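Local coordinates for BluB-like flavoprotein (Clostridium difficile 630, PDB 3EO8), which binds flavin mononucleotide and, as a member of the nitroreductase family, probably acts as an FMN-dependent oxidoreductase, at residues L56-A61 with F96-P101; D62-K67 with Q166-D171; L105-V110 with Y188-M193; Y111-Y116 with K131-N136. One frame throughout, in Å; residues are numbered along the deposited sequence.

Contact 1: residues L56-A61 with F96-P101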
loop_
_atom_site.group_PDB
_atom_site.type_symbol
_atom_site.label_atom_id
_atom_site.label_comp_id
_atom_site.label_asym_id
_atom_site.label_seq_id
_atom_site.Cartn_x
_atom_site.Cartn_y
_atom_site.Cartn_z
ATOM N N LEU A 56 22.856 11.370 12.376
ATOM C CA LEU A 56 21.413 11.216 12.578
ATOM C C LEU A 56 20.989 9.768 12.304
ATOM O O LEU A 56 20.201 9.184 13.034
ATOM C CB LEU A 56 20.660 12.208 11.680
ATOM C CG LEU A 56 19.146 12.209 11.683
ATOM C CD1 LEU A 56 18.571 12.268 13.100
ATOM C CD2 LEU A 56 18.674 13.397 10.847
HETATM N N MSE A 57 21.534 9.175 11.249
HETATM C CA MSE A 57 21.281 7.749 10.958
HETATM C C MSE A 57 21.700 6.878 12.139
HETATM O O MSE A 57 21.016 5.912 12.486
HETATM C CB MSE A 57 22.034 7.322 9.677
HETATM C CG MSE A 57 21.423 7.906 8.434
HETATM SE SE MSE A 57 22.540 7.740 6.840
HETATM C CE MSE A 57 22.210 5.877 6.553
ATOM N N GLU A 58 22.800 7.227 12.794
ATOM C CA GLU A 58 23.268 6.421 13.918
ATOM C C GLU A 58 22.395 6.668 15.133
ATOM O O GLU A 58 22.140 5.757 15.931
ATOM C CB GLU A 58 24.713 6.765 14.276
ATOM C CG GLU A 58 25.702 6.450 13.158
ATOM C CD GLU A 58 26.026 4.973 13.034
ATOM O OE1 GLU A 58 25.602 4.191 13.927
ATOM O OE2 GLU A 58 26.714 4.600 12.045
ATOM N N LYS A 59 21.971 7.922 15.317
ATOM C CA LYS A 59 21.077 8.246 16.412
ATOM C C LYS A 59 19.753 7.497 16.313
ATOM O O LYS A 59 19.200 7.070 17.314
ATOM C CB LYS A 59 20.859 9.770 16.505
ATOM C CG LYS A 59 22.051 10.482 17.140
ATOM C CD LYS A 59 21.955 11.990 17.056
ATOM C CE LYS A 59 23.167 12.680 17.722
ATOM N NZ LYS A 59 24.345 12.712 16.800
ATOM N N ILE A 60 19.257 7.336 15.101
ATOM C CA ILE A 60 17.983 6.638 14.850
ATOM C C ILE A 60 18.194 5.155 15.204
ATOM O O ILE A 60 17.377 4.527 15.849
ATOM C CB ILE A 60 17.518 6.887 13.405
ATOM C CG1 ILE A 60 17.020 8.341 13.258
ATOM C CG2 ILE A 60 16.411 5.919 12.979
ATOM C CD1 ILE A 60 16.882 8.791 11.811
ATOM N N ALA A 61 19.332 4.626 14.808
ATOM C CA ALA A 61 19.670 3.220 15.094
ATOM C C ALA A 61 19.702 2.979 16.590
ATOM O O ALA A 61 19.109 2.012 17.103
ATOM C CB ALA A 61 21.003 2.869 14.415
ATOM N N PHE A 96 20.564 -2.999 9.139
ATOM C CA PHE A 96 21.373 -3.016 7.914
ATOM C C PHE A 96 21.272 -1.734 7.106
ATOM O O PHE A 96 22.122 -1.481 6.259
ATOM C CB PHE A 96 20.970 -4.179 6.990
ATOM C CG PHE A 96 19.686 -3.942 6.300
ATOM C CD1 PHE A 96 19.650 -3.222 5.119
ATOM C CD2 PHE A 96 18.499 -4.346 6.875
ATOM C CE1 PHE A 96 18.479 -2.948 4.490
ATOM C CE2 PHE A 96 17.304 -4.077 6.253
ATOM C CZ PHE A 96 17.286 -3.361 5.070
ATOM N N TYR A 97 20.250 -0.917 7.342
ATOM C CA TYR A 97 20.109 0.341 6.599
ATOM C C TYR A 97 21.336 1.243 6.727
ATOM O O TYR A 97 21.578 2.083 5.859
ATOM C CB TYR A 97 18.846 1.120 7.003
ATOM C CG TYR A 97 18.932 1.889 8.317
ATOM C CD1 TYR A 97 19.546 3.125 8.397
ATOM C CD2 TYR A 97 18.366 1.384 9.457
ATOM C CE1 TYR A 97 19.629 3.836 9.601
ATOM C CE2 TYR A 97 18.425 2.065 10.660
ATOM C CZ TYR A 97 19.064 3.292 10.736
ATOM O OH TYR A 97 19.156 3.973 11.952
ATOM N N LEU A 98 22.113 1.079 7.797
ATOM C CA LEU A 98 23.285 1.910 8.012
ATOM C C LEU A 98 24.342 1.665 6.925
ATOM O O LEU A 98 25.248 2.453 6.747
ATOM C CB LEU A 98 23.894 1.615 9.370
ATOM C CG LEU A 98 23.035 2.098 10.538
ATOM C CD1 LEU A 98 23.469 1.377 11.811
ATOM C CD2 LEU A 98 23.154 3.622 10.688
ATOM N N LYS A 99 24.190 0.555 6.208
ATOM C CA LYS A 99 25.086 0.202 5.103
ATOM C C LYS A 99 24.870 1.059 3.868
ATOM O O LYS A 99 25.716 1.032 2.958
ATOM C CB LYS A 99 24.907 -1.274 4.750
ATOM C CG LYS A 99 25.246 -2.227 5.896
ATOM C CD LYS A 99 25.042 -3.695 5.521
ATOM C CE LYS A 99 25.584 -4.563 6.653
ATOM N NZ LYS A 99 25.222 -6.005 6.562
ATOM N N ALA A 100 23.747 1.781 3.811
ATOM C CA ALA A 100 23.421 2.656 2.682
ATOM C C ALA A 100 23.831 4.102 2.948
ATOM O O ALA A 100 23.879 4.529 4.097
ATOM C CB ALA A 100 21.937 2.581 2.376
ATOM N N PRO A 101 24.105 4.868 1.872
ATOM C CA PRO A 101 24.372 6.293 1.964
ATOM C C PRO A 101 23.162 7.165 2.275
ATOM O O PRO A 101 23.335 8.280 2.722
ATOM C CB PRO A 101 24.952 6.628 0.579
ATOM C CG PRO A 101 24.329 5.605 -0.350
ATOM C CD PRO A 101 24.167 4.364 0.486
#

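Contact 2: residues D62-K67 with Q166-D171. With ACT (acetate ion), chain I.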
loop_
_atom_site.group_PDB
_atom_site.type_symbol
_atom_site.label_atom_id
_atom_site.label_comp_id
_atom_site.label_asym_id
_atom_site.label_seq_id
_atom_site.Cartn_x
_atom_site.Cartn_y
_atom_site.Cartn_z
ATOM N N ASP A 62 20.310 3.897 17.320
ATOM C CA ASP A 62 20.416 3.744 18.768
ATOM C C ASP A 62 19.053 3.724 19.454
ATOM O O ASP A 62 18.893 2.989 20.431
ATOM C CB ASP A 62 21.298 4.836 19.363
ATOM C CG ASP A 62 22.771 4.687 18.990
ATOM O OD1 ASP A 62 23.219 3.586 18.602
ATOM O OD2 ASP A 62 23.494 5.678 19.159
ATOM N N VAL A 63 18.068 4.521 18.998
ATOM C CA VAL A 63 16.740 4.472 19.655
ATOM C C VAL A 63 15.979 3.196 19.273
ATOM O O VAL A 63 15.192 2.667 20.070
ATOM C CB VAL A 63 15.821 5.735 19.415
ATOM C CG1 VAL A 63 16.453 6.999 20.001
ATOM C CG2 VAL A 63 15.408 5.872 17.954
ATOM N N ILE A 64 16.244 2.681 18.072
ATOM C CA ILE A 64 15.680 1.395 17.666
ATOM C C ILE A 64 16.243 0.291 18.581
ATOM O O ILE A 64 15.494 -0.507 19.203
ATOM C CB ILE A 64 15.973 1.089 16.195
ATOM C CG1 ILE A 64 15.219 2.071 15.280
ATOM C CG2 ILE A 64 15.597 -0.406 15.873
ATOM C CD1 ILE A 64 15.684 2.069 13.747
ATOM N N THR A 65 17.551 0.300 18.736
ATOM C CA THR A 65 18.227 -0.654 19.646
ATOM C C THR A 65 17.725 -0.568 21.091
ATOM O O THR A 65 17.414 -1.598 21.737
ATOM C CB THR A 65 19.740 -0.439 19.574
ATOM O OG1 THR A 65 20.179 -0.735 18.246
ATOM C CG2 THR A 65 20.459 -1.336 20.601
ATOM N N LYS A 66 17.586 0.649 21.602
ATOM C CA LYS A 66 17.179 0.836 22.974
ATOM C C LYS A 66 15.774 0.295 23.190
ATOM O O LYS A 66 15.490 -0.371 24.183
ATOM C CB LYS A 66 17.248 2.318 23.324
ATOM C CG LYS A 66 16.951 2.639 24.758
ATOM C CD LYS A 66 17.064 4.109 25.004
ATOM C CE LYS A 66 16.781 4.448 26.462
ATOM N NZ LYS A 66 17.199 5.853 26.706
ATOM N N LYS A 67 14.879 0.595 22.269
ATOM C CA LYS A 67 13.505 0.086 22.346
ATOM C C LYS A 67 13.508 -1.436 22.209
ATOM O O LYS A 67 12.823 -2.119 22.933
ATOM C CB LYS A 67 12.633 0.713 21.252
ATOM C CG LYS A 67 11.129 0.581 21.496
ATOM C CD LYS A 67 10.616 1.606 22.502
ATOM C CE LYS A 67 9.109 1.438 22.685
ATOM N NZ LYS A 67 8.465 2.576 23.432
ATOM N N GLN A 166 11.099 -1.364 11.996
ATOM C CA GLN A 166 11.481 -0.445 13.064
ATOM C C GLN A 166 10.310 0.130 13.861
ATOM O O GLN A 166 10.539 0.835 14.843
ATOM C CB GLN A 166 12.279 0.725 12.467
ATOM C CG GLN A 166 11.465 1.735 11.671
ATOM C CD GLN A 166 11.012 1.235 10.306
ATOM O OE1 GLN A 166 11.612 0.317 9.738
ATOM N NE2 GLN A 166 9.957 1.863 9.747
ATOM N N ASN A 167 9.077 -0.101 13.426
ATOM C CA ASN A 167 7.971 0.762 13.854
ATOM C C ASN A 167 7.495 0.564 15.289
ATOM O O ASN A 167 6.784 1.424 15.793
ATOM C CB ASN A 167 6.777 0.709 12.880
ATOM C CG ASN A 167 7.038 1.463 11.567
ATOM O OD1 ASN A 167 7.895 2.330 11.476
ATOM N ND2 ASN A 167 6.284 1.112 10.548
ATOM N N TYR A 168 7.926 -0.491 15.969
ATOM C CA TYR A 168 7.742 -0.562 17.427
ATOM C C TYR A 168 8.488 0.608 18.126
ATOM O O TYR A 168 8.195 0.910 19.292
ATOM C CB TYR A 168 8.145 -1.925 18.052
ATOM C CG TYR A 168 9.558 -2.371 17.757
ATOM C CD1 TYR A 168 10.647 -1.785 18.391
ATOM C CD2 TYR A 168 9.813 -3.363 16.817
ATOM C CE1 TYR A 168 11.932 -2.164 18.100
ATOM C CE2 TYR A 168 11.095 -3.763 16.542
ATOM C CZ TYR A 168 12.159 -3.149 17.160
ATOM O OH TYR A 168 13.455 -3.541 16.872
ATOM N N ALA A 169 9.415 1.248 17.413
ATOM C CA ALA A 169 10.150 2.423 17.910
ATOM C C ALA A 169 9.860 3.717 17.121
ATOM O O ALA A 169 10.615 4.679 17.202
ATOM C CB ALA A 169 11.650 2.156 17.871
ATOM N N ALA A 170 8.767 3.742 16.391
ATOM C CA ALA A 170 8.430 4.890 15.543
ATOM C C ALA A 170 8.370 6.203 16.321
ATOM O O ALA A 170 8.898 7.231 15.856
ATOM C CB ALA A 170 7.121 4.634 14.790
ATOM N N ASP A 171 7.722 6.189 17.481
ATOM C CA ASP A 171 7.617 7.403 18.260
ATOM C C ASP A 171 8.982 7.952 18.638
ATOM O O ASP A 171 9.216 9.168 18.638
ATOM C CB ASP A 171 6.854 7.166 19.553
ATOM C CG ASP A 171 5.385 6.826 19.350
ATOM O OD1 ASP A 171 4.916 6.698 18.198
ATOM O OD2 ASP A 171 4.673 6.682 20.389
HETATM C C ACT I . 6.208 3.609 19.899
HETATM O O ACT I . 6.428 4.000 18.739
HETATM O OXT ACT I . 7.174 3.697 20.702
HETATM C CH3 ACT I . 4.866 3.053 20.311
#

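Contact 3: residues L105-V110 with Y188-M193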
loop_
_atom_site.group_PDB
_atom_site.type_symbol
_atom_site.label_atom_id
_atom_site.label_comp_id
_atom_site.label_asym_id
_atom_site.label_seq_id
_atom_site.Cartn_x
_atom_site.Cartn_y
_atom_site.Cartn_z
ATOM N N LEU A 105 12.900 8.630 5.485
ATOM C CA LEU A 105 11.819 8.348 6.386
ATOM C C LEU A 105 10.572 8.765 5.672
ATOM O O LEU A 105 10.455 9.934 5.241
ATOM C CB LEU A 105 11.952 9.133 7.688
ATOM C CG LEU A 105 13.258 8.956 8.452
ATOM C CD1 LEU A 105 13.204 9.832 9.681
ATOM C CD2 LEU A 105 13.509 7.533 8.797
ATOM N N VAL A 106 9.655 7.823 5.519
ATOM C CA VAL A 106 8.425 8.094 4.820
ATOM C C VAL A 106 7.353 8.281 5.864
ATOM O O VAL A 106 6.927 7.311 6.531
ATOM C CB VAL A 106 8.036 6.986 3.839
ATOM C CG1 VAL A 106 6.949 7.506 2.991
ATOM C CG2 VAL A 106 9.251 6.603 2.943
ATOM N N PHE A 107 6.951 9.541 6.028
ATOM C CA PHE A 107 5.867 9.906 6.941
ATOM C C PHE A 107 4.534 9.796 6.214
ATOM O O PHE A 107 4.460 9.922 5.003
ATOM C CB PHE A 107 6.039 11.331 7.487
ATOM C CG PHE A 107 7.004 11.422 8.638
ATOM C CD1 PHE A 107 8.373 11.319 8.426
ATOM C CD2 PHE A 107 6.546 11.576 9.933
ATOM C CE1 PHE A 107 9.274 11.407 9.492
ATOM C CE2 PHE A 107 7.417 11.631 11.004
ATOM C CZ PHE A 107 8.795 11.555 10.793
ATOM N N THR A 108 3.480 9.565 6.977
ATOM C CA THR A 108 2.156 9.370 6.422
ATOM C C THR A 108 1.148 9.875 7.473
ATOM O O THR A 108 1.533 10.325 8.549
ATOM C CB THR A 108 1.930 7.885 6.030
ATOM O OG1 THR A 108 0.711 7.750 5.287
ATOM C CG2 THR A 108 1.903 6.964 7.278
ATOM N N LYS A 109 -0.120 9.888 7.118
ATOM C CA LYS A 109 -1.181 10.254 8.013
ATOM C C LYS A 109 -2.422 9.385 7.766
ATOM O O LYS A 109 -2.559 8.747 6.704
ATOM C CB LYS A 109 -1.506 11.740 7.878
ATOM C CG LYS A 109 -2.081 12.169 6.528
ATOM C CD LYS A 109 -2.556 13.622 6.535
ATOM C CE LYS A 109 -2.905 14.046 5.094
ATOM N NZ LYS A 109 -3.719 15.294 4.965
ATOM N N VAL A 110 -3.311 9.336 8.755
ATOM C CA VAL A 110 -4.490 8.485 8.661
ATOM C C VAL A 110 -5.428 8.999 7.581
ATOM O O VAL A 110 -5.594 10.204 7.418
ATOM C CB VAL A 110 -5.254 8.400 10.020
ATOM C CG1 VAL A 110 -6.598 7.711 9.830
ATOM C CG2 VAL A 110 -4.435 7.680 11.049
ATOM N N TYR A 188 1.343 13.899 10.961
ATOM C CA TYR A 188 1.949 12.757 10.304
ATOM C C TYR A 188 2.756 11.935 11.299
ATOM O O TYR A 188 3.138 12.417 12.357
ATOM C CB TYR A 188 2.840 13.181 9.147
ATOM C CG TYR A 188 2.124 13.721 7.916
ATOM C CD1 TYR A 188 1.390 14.910 7.969
ATOM C CD2 TYR A 188 2.211 13.054 6.696
ATOM C CE1 TYR A 188 0.739 15.407 6.834
ATOM C CE2 TYR A 188 1.575 13.544 5.552
ATOM C CZ TYR A 188 0.835 14.711 5.631
ATOM O OH TYR A 188 0.223 15.169 4.476
ATOM N N PHE A 189 3.000 10.684 10.942
ATOM C CA PHE A 189 3.769 9.751 11.743
ATOM C C PHE A 189 4.585 8.888 10.775
ATOM O O PHE A 189 4.301 8.832 9.567
ATOM C CB PHE A 189 2.846 8.904 12.641
ATOM C CG PHE A 189 1.655 8.278 11.916
ATOM C CD1 PHE A 189 1.755 7.032 11.293
ATOM C CD2 PHE A 189 0.430 8.931 11.866
ATOM C CE1 PHE A 189 0.647 6.484 10.626
ATOM C CE2 PHE A 189 -0.664 8.381 11.222
ATOM C CZ PHE A 189 -0.557 7.157 10.589
ATOM N N LEU A 190 5.618 8.239 11.303
ATOM C CA LEU A 190 6.492 7.413 10.478
ATOM C C LEU A 190 5.698 6.242 9.920
ATOM O O LEU A 190 5.050 5.506 10.666
ATOM C CB LEU A 190 7.673 6.932 11.292
ATOM C CG LEU A 190 8.706 6.168 10.500
ATOM C CD1 LEU A 190 9.405 7.075 9.520
ATOM C CD2 LEU A 190 9.663 5.469 11.465
ATOM N N GLY A 191 5.678 6.099 8.603
ATOM C CA GLY A 191 5.030 4.943 7.988
ATOM C C GLY A 191 6.000 3.822 7.634
ATOM O O GLY A 191 5.720 2.639 7.843
ATOM N N ALA A 192 7.130 4.203 7.050
ATOM C CA ALA A 192 8.108 3.255 6.552
ATOM C C ALA A 192 9.450 3.988 6.444
ATOM O O ALA A 192 9.470 5.225 6.500
ATOM C CB ALA A 192 7.674 2.695 5.192
HETATM N N MSE A 193 10.553 3.236 6.341
HETATM C CA MSE A 193 11.817 3.779 5.870
HETATM C C MSE A 193 12.242 3.073 4.607
HETATM O O MSE A 193 11.759 1.978 4.267
HETATM C CB MSE A 193 12.941 3.677 6.908
HETATM C CG MSE A 193 12.478 3.863 8.340
HETATM SE SE MSE A 193 13.878 4.076 9.650
HETATM C CE MSE A 193 14.657 2.323 9.678
HETATM O O HOH W 1 -1.217 17.295 4.780
#

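Contact 4: residues Y111-Y116 with K131-N136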
loop_
_atom_site.group_PDB
_atom_site.type_symbol
_atom_site.label_atom_id
_atom_site.label_comp_id
_atom_site.label_asym_id
_atom_site.label_seq_id
_atom_site.Cartn_x
_atom_site.Cartn_y
_atom_site.Cartn_z
ATOM N N TYR A 111 -5.996 8.082 6.812
ATOM C CA TYR A 111 -7.041 8.377 5.831
ATOM C C TYR A 111 -8.307 7.669 6.284
ATOM O O TYR A 111 -8.321 6.453 6.396
ATOM C CB TYR A 111 -6.638 7.894 4.447
ATOM C CG TYR A 111 -7.750 7.955 3.447
ATOM C CD1 TYR A 111 -8.338 9.166 3.117
ATOM C CD2 TYR A 111 -8.223 6.814 2.821
ATOM C CE1 TYR A 111 -9.370 9.226 2.202
ATOM C CE2 TYR A 111 -9.225 6.880 1.903
ATOM C CZ TYR A 111 -9.808 8.104 1.605
ATOM O OH TYR A 111 -10.842 8.160 0.695
ATOM N N ASN A 112 -9.350 8.442 6.592
ATOM C CA ASN A 112 -10.652 7.879 6.967
ATOM C C ASN A 112 -11.402 7.584 5.660
ATOM O O ASN A 112 -11.769 8.513 4.935
ATOM C CB ASN A 112 -11.425 8.859 7.855
ATOM C CG ASN A 112 -10.829 8.990 9.245
ATOM O OD1 ASN A 112 -10.186 8.056 9.773
ATOM N ND2 ASN A 112 -11.022 10.153 9.846
ATOM N N PRO A 113 -11.583 6.298 5.324
ATOM C CA PRO A 113 -12.045 5.915 3.986
ATOM C C PRO A 113 -13.556 6.048 3.838
ATOM O O PRO A 113 -14.230 6.380 4.798
ATOM C CB PRO A 113 -11.619 4.441 3.890
ATOM C CG PRO A 113 -11.729 3.955 5.337
ATOM C CD PRO A 113 -11.349 5.125 6.189
ATOM N N SER A 114 -14.075 5.767 2.639
ATOM C CA SER A 114 -15.507 5.828 2.396
ATOM C C SER A 114 -16.204 4.875 3.315
ATOM O O SER A 114 -15.705 3.787 3.573
ATOM C CB SER A 114 -15.806 5.446 0.950
ATOM O OG SER A 114 -14.878 6.114 0.102
ATOM N N GLY A 115 -17.360 5.284 3.825
ATOM C CA GLY A 115 -18.080 4.526 4.810
ATOM C C GLY A 115 -17.864 5.083 6.203
ATOM O O GLY A 115 -18.733 5.000 7.049
ATOM N N TYR A 116 -16.702 5.673 6.448
ATOM C CA TYR A 116 -16.356 6.106 7.799
ATOM C C TYR A 116 -17.280 7.179 8.341
ATOM O O TYR A 116 -17.929 7.013 9.391
ATOM C CB TYR A 116 -14.906 6.610 7.833
ATOM C CG TYR A 116 -14.440 6.997 9.211
ATOM C CD1 TYR A 116 -14.632 8.290 9.689
ATOM C CD2 TYR A 116 -13.835 6.086 10.052
ATOM C CE1 TYR A 116 -14.236 8.659 10.952
ATOM C CE2 TYR A 116 -13.413 6.463 11.338
ATOM C CZ TYR A 116 -13.625 7.756 11.761
ATOM O OH TYR A 116 -13.231 8.178 13.008
ATOM N N LYS A 131 -13.888 -2.333 10.699
ATOM C CA LYS A 131 -13.724 -3.240 9.556
ATOM C C LYS A 131 -13.236 -2.539 8.295
ATOM O O LYS A 131 -12.549 -3.159 7.482
ATOM C CB LYS A 131 -15.016 -3.977 9.259
ATOM C CG LYS A 131 -15.465 -4.866 10.443
ATOM C CD LYS A 131 -16.732 -5.642 10.166
ATOM C CE LYS A 131 -17.122 -6.463 11.392
ATOM N NZ LYS A 131 -18.436 -7.156 11.186
ATOM N N LEU A 132 -13.540 -1.248 8.127
ATOM C CA LEU A 132 -12.987 -0.508 6.976
ATOM C C LEU A 132 -11.465 -0.480 7.012
ATOM O O LEU A 132 -10.809 -0.414 5.962
ATOM C CB LEU A 132 -13.552 0.928 6.903
ATOM C CG LEU A 132 -15.096 1.016 6.849
ATOM C CD1 LEU A 132 -15.603 2.434 7.085
ATOM C CD2 LEU A 132 -15.593 0.429 5.510
ATOM N N PHE A 133 -10.892 -0.518 8.221
ATOM C CA PHE A 133 -9.467 -0.332 8.368
ATOM C C PHE A 133 -8.631 -1.609 8.264
ATOM O O PHE A 133 -7.407 -1.512 8.110
ATOM C CB PHE A 133 -9.157 0.396 9.666
ATOM C CG PHE A 133 -9.596 1.828 9.670
ATOM C CD1 PHE A 133 -8.797 2.804 9.119
ATOM C CD2 PHE A 133 -10.798 2.206 10.272
ATOM C CE1 PHE A 133 -9.182 4.120 9.117
ATOM C CE2 PHE A 133 -11.194 3.539 10.276
ATOM C CZ PHE A 133 -10.371 4.491 9.687
ATOM N N ILE A 134 -9.262 -2.789 8.297
ATOM C CA ILE A 134 -8.509 -4.040 8.083
ATOM C C ILE A 134 -7.876 -4.080 6.674
ATOM O O ILE A 134 -6.954 -4.841 6.434
ATOM C CB ILE A 134 -9.338 -5.328 8.377
ATOM C CG1 ILE A 134 -10.431 -5.573 7.337
ATOM C CG2 ILE A 134 -9.906 -5.307 9.769
ATOM C CD1 ILE A 134 -11.056 -6.995 7.482
ATOM N N ARG A 135 -8.415 -3.289 5.746
ATOM C CA ARG A 135 -7.825 -3.142 4.420
ATOM C C ARG A 135 -7.315 -1.720 4.219
ATOM O O ARG A 135 -7.047 -1.322 3.095
ATOM C CB ARG A 135 -8.835 -3.539 3.336
ATOM C CG ARG A 135 -10.078 -2.729 3.292
ATOM C CD ARG A 135 -11.198 -3.304 4.143
ATOM N NE ARG A 135 -11.633 -4.595 3.638
ATOM C CZ ARG A 135 -12.569 -5.355 4.195
ATOM N NH1 ARG A 135 -13.234 -4.949 5.275
ATOM N NH2 ARG A 135 -12.904 -6.518 3.638
ATOM N N ASN A 136 -7.076 -1.024 5.332
ATOM C CA ASN A 136 -6.511 0.338 5.355
ATOM C C ASN A 136 -6.177 0.973 3.985
ATOM O O ASN A 136 -5.035 0.914 3.517
ATOM C CB ASN A 136 -5.270 0.367 6.259
ATOM C CG ASN A 136 -5.054 1.698 6.885
ATOM O OD1 ASN A 136 -5.078 2.726 6.199
ATOM N ND2 ASN A 136 -4.905 1.716 8.201
HETATM O O HOH W 2 -7.405 4.019 5.521
HETATM O O HOH W 3 -4.982 5.309 7.186
#

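Contact 1: residues L56-A61 with F96-P101
Tyr97 reaches helix 54-75 with its hydroxyl and gives it one firm bond, OH to Met57 O at 2.7 Å. The donor lies in the carbonyl plane, with a C=O...O angle of 151°. Met57 O also accepts the helical bond from Ala61 N, at 3.1 Å, so a single carbonyl takes both its own helix and the tyrosine. Round the phenol oxygen the helix offers carbon: Ala61 CB comes to 3.3 Å from Tyr97 OH, and Ile60 CG2 also touches it as the isoleucine and tyrosine side chains cross at about a right angle. Alanine suits this place because its small methyl lets the phenol come right down onto the helix.

Leu98 follows on the same 3-10 turn and spreads its two methyls along the helix, CD1 at 3.9 Å from Ala61 CB and CD2 at 4.0 Å from Met57 CB. CD2 also meets the carboxylate end of Glu58, an exposed residue. Here the loop leading from helix 80-93 into strand 102-108, the second strand of the nitroreductase sheet, is fastened to helix 54-75. Met57, present as selenomethionine, bends at its third torsion (chi3 75°), which carries its terminal methyl to Ala100, CE to O 3.3 Å; the long, flexible chain thus spans from the helix to the turn.

Further out, Arg54 binds the carbonyls of Leu98 and Ala100, fixing the turn from the start of the same helix. Leu103 of strand 102-108 packs against Met57, Ile60 and Tyr97, while Phe96, one residue before the tyrosine, touches the bound FMN.

Contact 2: residues D62-K67 with Q166-D171
Ile64 and Lys67, one helical turn apart, meet segment 166-171 through apolar contact. The backbones are nearest at Ile64 and Ala169, whose alpha carbons are 5.6 Å apart, a closeness made possible by the small alanine side chain. Its CB sits 3.8 Å from Lys67 CB and also lies against the backbone of Ile64. The isoleucine divides its branches: CD1 reaches Gln166 CB at 3.9 Å, and CG2, anti to the backbone N, meets the hydroxyl oxygen of Tyr168. The tyrosine ring turns its edge to the helix, with Lys67 CG near the ring plane, 3.9 Å from CD1. Lysine and tyrosine run past each other in opposite directions, so the aliphatic part of the lysine serves as packing surface. Tyr168 also touches Leu132 of the second subunit.

The polar contacts lie at the margin. Lys67 bends at its second torsion (chi2 79°) and passes the carbonyl of Tyr168, with CE 3.6 Å from Tyr168 O, before its ammonium group forms a salt bridge with Glu172. An acetate, probably from the crystallisation liquor, accepts a 3.2 Å bond from Lys67 NZ to its OXT. Its other oxygen, O, takes a nearly straight bond from Asp171 N at 2.8 Å.

Ala169 occupies the N-cap position of helix 170-181, and the anion therefore sits at a helix N-terminus, where backbone N-H groups and the helix dipole would be expected to attract negative charge. The short turn before that helix, directly after FMN-binding Thr164 and Ser165, is thus packed against helix 54-75 close to the flavin site of this nitroreductase fold.

Contact 3: residues L105-V110 with Y188-M193
Val106 and Thr108 pair with Ala192 and Phe189 in antiparallel strands. Thr108 and Phe189 exchange two 2.8 Å bonds, Thr108 N to Phe189 O and Phe189 N to Thr108 O. Val106 N gives one to Ala192 O, but Val106 O receives two, from Gly191 N at 2.7 Å and Ala192 N at 3.2 Å: a classic beta bulge that shifts the register by one. Glycine suits the bulge, since a CB there would collide with Thr108 CG2.

Beyond the bulge Tyr188 offers a ring face to Lys109, whose CB stands 4.0 Å from the ring centroid in a CH-pi contact. With its chain extended beyond CG, the lysine follows the ring outward, and a water joins NZ to Tyr188 OH. Phe189 lays its ring over Thr108 O and meets Val110 CG2 with its CE2 at 3.8 Å. On the sheet face opposite Val106, Thr108 and Ala192, Leu105 CD2 touches the selenium of Met193 at 3.6 Å.

These are the two central strands of the four-stranded sheet, between 47-51 and 159-163. Helix 137-155 covers Val106, Thr108 and Ala192, whereas helix 170-181 packs on Leu105, Phe107 and Leu190.

Contact 4: residues Y111-Y116 with K131-N136
Tyr111 meets segment 131-136 through its backbone, as the chain leaves the central sheet of this nitroreductase-family protein for the helical excursion 116-133, a region that also packs on the second subunit. Its carbonyl O lies 3.7 Å from Phe133 CE1, and its N and O are each linked through a water to Asn136 OD1. That oxygen also caps Met139 N, an apt use of asparagine at the N-cap of helix 137-155.

Asn112 points its OD1 at the edge of the Phe133 ring, 3.6 Å from CZ, with amide and ring planes 85° apart. The partly negative oxygen thus faces the partly positive ring hydrogens, while ND2 is bonded to Tyr117 OH. Pro113 is rigid and apolar, well suited to a buried bend: its CD touches Phe133 CZ at 3.7 Å and its CG touches Leu132 CB at 3.9 Å. From here a type II turn runs to Tyr116. Ser114 contributes its carbonyl, which lies against the methyls of Leu132.

Gly115 has a positive phi, usual for glycine at this turn position, and its bare alpha carbon lets Leu132 CD1 come close to the backbone. Leucine suits the place, its branched end lying along the turn, with CD1 also 3.5 Å from Tyr116 N. The Tyr116 side chain, with CG anti to the backbone N (chi1 -176°), swings to Phe133. Their rings meet rim to rim with planes at 82°, and Tyr116 CD2 comes to 3.7 Å from Phe133 CE2.

From the N terminus, helix 54-75 supplies the first halves of contacts 1 and 2. Contact 1 closes first, over the mainly helical stretch to 96-101, and is complete before contact 3 opens at 105-110. Contact 2 opens before contact 1 closes and remains open until 166-171, so it crosses both contact 1 and contact 3, which closes later at 188-193. Contact 4 is a short loop of 14 residues, enclosed by both contacts 2 and 3. Tyr97, Ile64 and Met193 join contacts 1, 2 and 3 into one core of helix and sheet, whereas contact 4 shapes the outlying helical excursion. Contacts 2, 3 and 4 touch the second subunit through several residues, contact 1 through Leu56.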